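Local coordinates for phosphoribosyl-aminoimidazole carboxylase (Aspergillus clavatus, PDB 3K5I), which probably joins bicarbonate to 5-aminoimidazole ribonucleotide at the expense of ATP, giving N5-carboxyaminoimidazole ribonucleotide in purine biosynthesis, at residues H297-E301 / G375-V379. Numbering follows the deposited sequence.
Sequences HYTIE and GHITV
Thr-378 OG1, His-376 NE2, Glu-301 OE1 and the backbone O of His-297 all close on one water, which stitches the loop and short helix of 297-301, in the ATP-grasp domain, to a strand of the C-terminal domain. Thr-378 OG1 donates to the water oxygen over 2.7 Å, while the water gives its own hydrogens to Glu-301 OE1, at 2.6 Å, and to His-297 O. His-376 NE2 completes the four, 2.8 Å from the water oxygen. Glu-301 also meets Thr-378 directly: Glu-301 OE1 lies 3.4 Å from Thr-378 CB; a bend at chi2 (82°) turns the carboxylate back toward the water. Its other oxygen, OE2, bonds to Ser-359 and His-361, so both ends of the carboxylate are held. The rings of His-297 and His-376 form an offset stack, planes 29° apart and centroids 4.8 Å apart. His-297 CB sits over a face of the His-376 ring in a CH-pi contact, and Tyr-363 OH takes up ND1 of His-376, so both ring nitrogens are bonded. The His-297 side chain is about 7 Å from the bound AIR. Strand 373-380 runs between strands 331-337 and 358-362 in the large antiparallel sheet, and helix 34-46 packs on both histidines through Met-38, with Leu-35 of the AIR pocket also touching His-297.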
ATOM      1  N   HIS A 297      -7.195  10.747  -0.889  1.00 18.21           N
ATOM      2  CA  HIS A 297      -5.994   9.919  -0.979  1.00  9.51           C
ATOM      3  C   HIS A 297      -5.176   9.703   0.293  1.00 21.48           C
ATOM      4  O   HIS A 297      -4.533   8.622   0.452  1.00  7.02           O
ATOM      5  CB  HIS A 297      -5.085  10.347  -2.157  1.00  5.59           C
ATOM      6  CG  HIS A 297      -5.765  10.327  -3.476  1.00 13.27           C
ATOM      7  ND1 HIS A 297      -6.916   9.603  -3.684  1.00  4.09           N
ATOM      8  CD2 HIS A 297      -5.375  10.793  -4.688  1.00 14.35           C
ATOM      9  CE1 HIS A 297      -7.261   9.707  -4.956  1.00 22.42           C
ATOM     10  NE2 HIS A 297      -6.344  10.423  -5.584  1.00 18.13           N
ATOM     11  N   TYR A 298      -5.238  10.725   1.163  1.00  9.70           N
ATOM     12  CA  TYR A 298      -4.502  10.661   2.413  1.00 26.38           C
ATOM     13  C   TYR A 298      -4.975   9.467   3.262  1.00  5.56           C
ATOM     14  O   TYR A 298      -4.275   9.003   4.195  1.00 12.97           O
ATOM     15  CB  TYR A 298      -4.626  11.952   3.245  1.00 13.34           C
ATOM     16  CG  TYR A 298      -5.957  11.951   3.959  1.00 16.31           C
ATOM     17  CD1 TYR A 298      -7.067  12.475   3.290  1.00 14.60           C
ATOM     18  CD2 TYR A 298      -6.130  11.380   5.223  1.00 19.26           C
ATOM     19  CE1 TYR A 298      -8.307  12.439   3.911  1.00 11.94           C
ATOM     20  CE2 TYR A 298      -7.409  11.344   5.894  1.00  9.11           C
ATOM     21  CZ  TYR A 298      -8.497  11.904   5.209  1.00 14.83           C
ATOM     22  OH  TYR A 298      -9.831  11.992   5.661  1.00 27.43           O
ATOM     23  N   THR A 299      -6.136   8.906   2.932  1.00 17.53           N
ATOM     24  CA  THR A 299      -6.616   7.802   3.784  1.00 17.95           C
ATOM     25  C   THR A 299      -5.748   6.547   3.822  1.00  7.47           C
ATOM     26  O   THR A 299      -5.773   5.726   4.798  1.00 12.62           O
ATOM     27  CB  THR A 299      -8.073   7.530   3.452  1.00 41.21           C
ATOM     28  OG1 THR A 299      -8.196   7.253   2.034  1.00 10.80           O
ATOM     29  CG2 THR A 299      -8.874   8.801   3.838  1.00  1.03           C
ATOM     30  N   ILE A 300      -4.981   6.391   2.740  1.00 14.28           N
ATOM     31  CA  ILE A 300      -4.084   5.244   2.619  1.00  1.00           C
ATOM     32  C   ILE A 300      -3.088   5.178   3.721  1.00 16.34           C
ATOM     33  O   ILE A 300      -2.977   4.200   4.433  1.00  9.71           O
ATOM     34  CB  ILE A 300      -3.280   5.302   1.334  1.00 27.57           C
ATOM     35  CG1 ILE A 300      -4.251   5.031   0.178  1.00 19.65           C
ATOM     36  CG2 ILE A 300      -2.371   4.091   1.345  1.00  2.28           C
ATOM     37  CD1 ILE A 300      -3.676   4.986  -1.295  1.00 16.01           C
ATOM     38  N   GLU A 301      -2.360   6.255   3.929  1.00 16.84           N
ATOM     39  CA  GLU A 301      -1.414   6.154   5.034  1.00  8.94           C
ATOM     40  C   GLU A 301      -2.032   6.769   6.274  1.00 10.70           C
ATOM     41  O   GLU A 301      -1.533   6.585   7.408  1.00 14.01           O
ATOM     42  CB  GLU A 301      -0.190   6.996   4.719  1.00  9.31           C
ATOM     43  CG  GLU A 301       0.588   6.458   3.511  1.00  8.35           C
ATOM     44  CD  GLU A 301       0.006   6.896   2.166  1.00  3.84           C
ATOM     45  OE1 GLU A 301      -0.927   7.726   2.123  1.00 12.34           O
ATOM     46  OE2 GLU A 301       0.516   6.346   1.150  1.00 22.76           O
ATOM     47  N   GLY A 375       0.470  11.608 -10.201  1.00  2.76           N
ATOM     48  CA  GLY A 375       0.840  10.829  -9.050  1.00  1.00           C
ATOM     49  C   GLY A 375       0.547  11.785  -7.845  1.00 13.67           C
ATOM     50  O   GLY A 375      -0.015  12.846  -8.046  1.00 14.36           O
ATOM     51  N   HIS A 376       0.851  11.391  -6.611  1.00 10.06           N
ATOM     52  CA  HIS A 376       0.665  12.158  -5.380  1.00 25.52           C
ATOM     53  C   HIS A 376       1.659  11.670  -4.360  1.00 17.86           C
ATOM     54  O   HIS A 376       2.165  10.560  -4.482  1.00  6.16           O
ATOM     55  CB  HIS A 376      -0.759  12.150  -4.820  1.00 19.34           C
ATOM     56  CG  HIS A 376      -1.149  10.880  -4.107  1.00  8.58           C
ATOM     57  ND1 HIS A 376      -1.870   9.888  -4.739  1.00 14.14           N
ATOM     58  CD2 HIS A 376      -1.003  10.467  -2.817  1.00  6.85           C
ATOM     59  CE1 HIS A 376      -2.149   8.921  -3.879  1.00  7.01           C
ATOM     60  NE2 HIS A 376      -1.624   9.240  -2.702  1.00  8.41           N
ATOM     61  N   ILE A 377       1.959  12.549  -3.401  1.00 12.19           N
ATOM     62  CA  ILE A 377       2.898  12.256  -2.331  1.00 22.43           C
ATOM     63  C   ILE A 377       2.089  12.532  -1.095  1.00 24.48           C
ATOM     64  O   ILE A 377       1.356  13.538  -1.005  1.00 16.32           O
ATOM     65  CB  ILE A 377       3.993  13.295  -2.128  1.00 34.66           C
ATOM     66  CG1 ILE A 377       4.660  13.576  -3.459  1.00 22.16           C
ATOM     67  CG2 ILE A 377       5.026  12.769  -1.073  1.00 10.76           C
ATOM     68  CD1 ILE A 377       5.032  12.292  -4.124  1.00  8.44           C
ATOM     69  N   THR A 378       2.209  11.612  -0.151  1.00 17.94           N
ATOM     70  CA  THR A 378       1.460  11.876   1.073  1.00  3.73           C
ATOM     71  C   THR A 378       2.475  11.919   2.208  1.00 12.10           C
ATOM     72  O   THR A 378       3.201  10.948   2.404  1.00  5.33           O
ATOM     73  CB  THR A 378       0.364  10.793   1.411  1.00 14.56           C
ATOM     74  OG1 THR A 378      -0.749  10.899   0.545  1.00 17.84           O
ATOM     75  CG2 THR A 378      -0.263  11.073   2.776  1.00  9.23           C
ATOM     76  N   VAL A 379       2.461  13.002   2.971  1.00 10.42           N
ATOM     77  CA  VAL A 379       3.389  13.067   4.135  1.00 25.31           C
ATOM     78  C   VAL A 379       2.672  13.056   5.510  1.00 14.50           C
ATOM     79  O   VAL A 379       1.724  13.826   5.772  1.00 15.66           O
ATOM     80  CB  VAL A 379       4.306  14.302   3.998  1.00 40.66           C
ATOM     81  CG1 VAL A 379       5.223  14.482   5.189  1.00 18.81           C
ATOM     82  CG2 VAL A 379       5.104  14.157   2.752  1.00 11.18           C
TER
HETATM   83  O   HOH W   1      -2.041   8.590  -0.059  1.00  7.38           O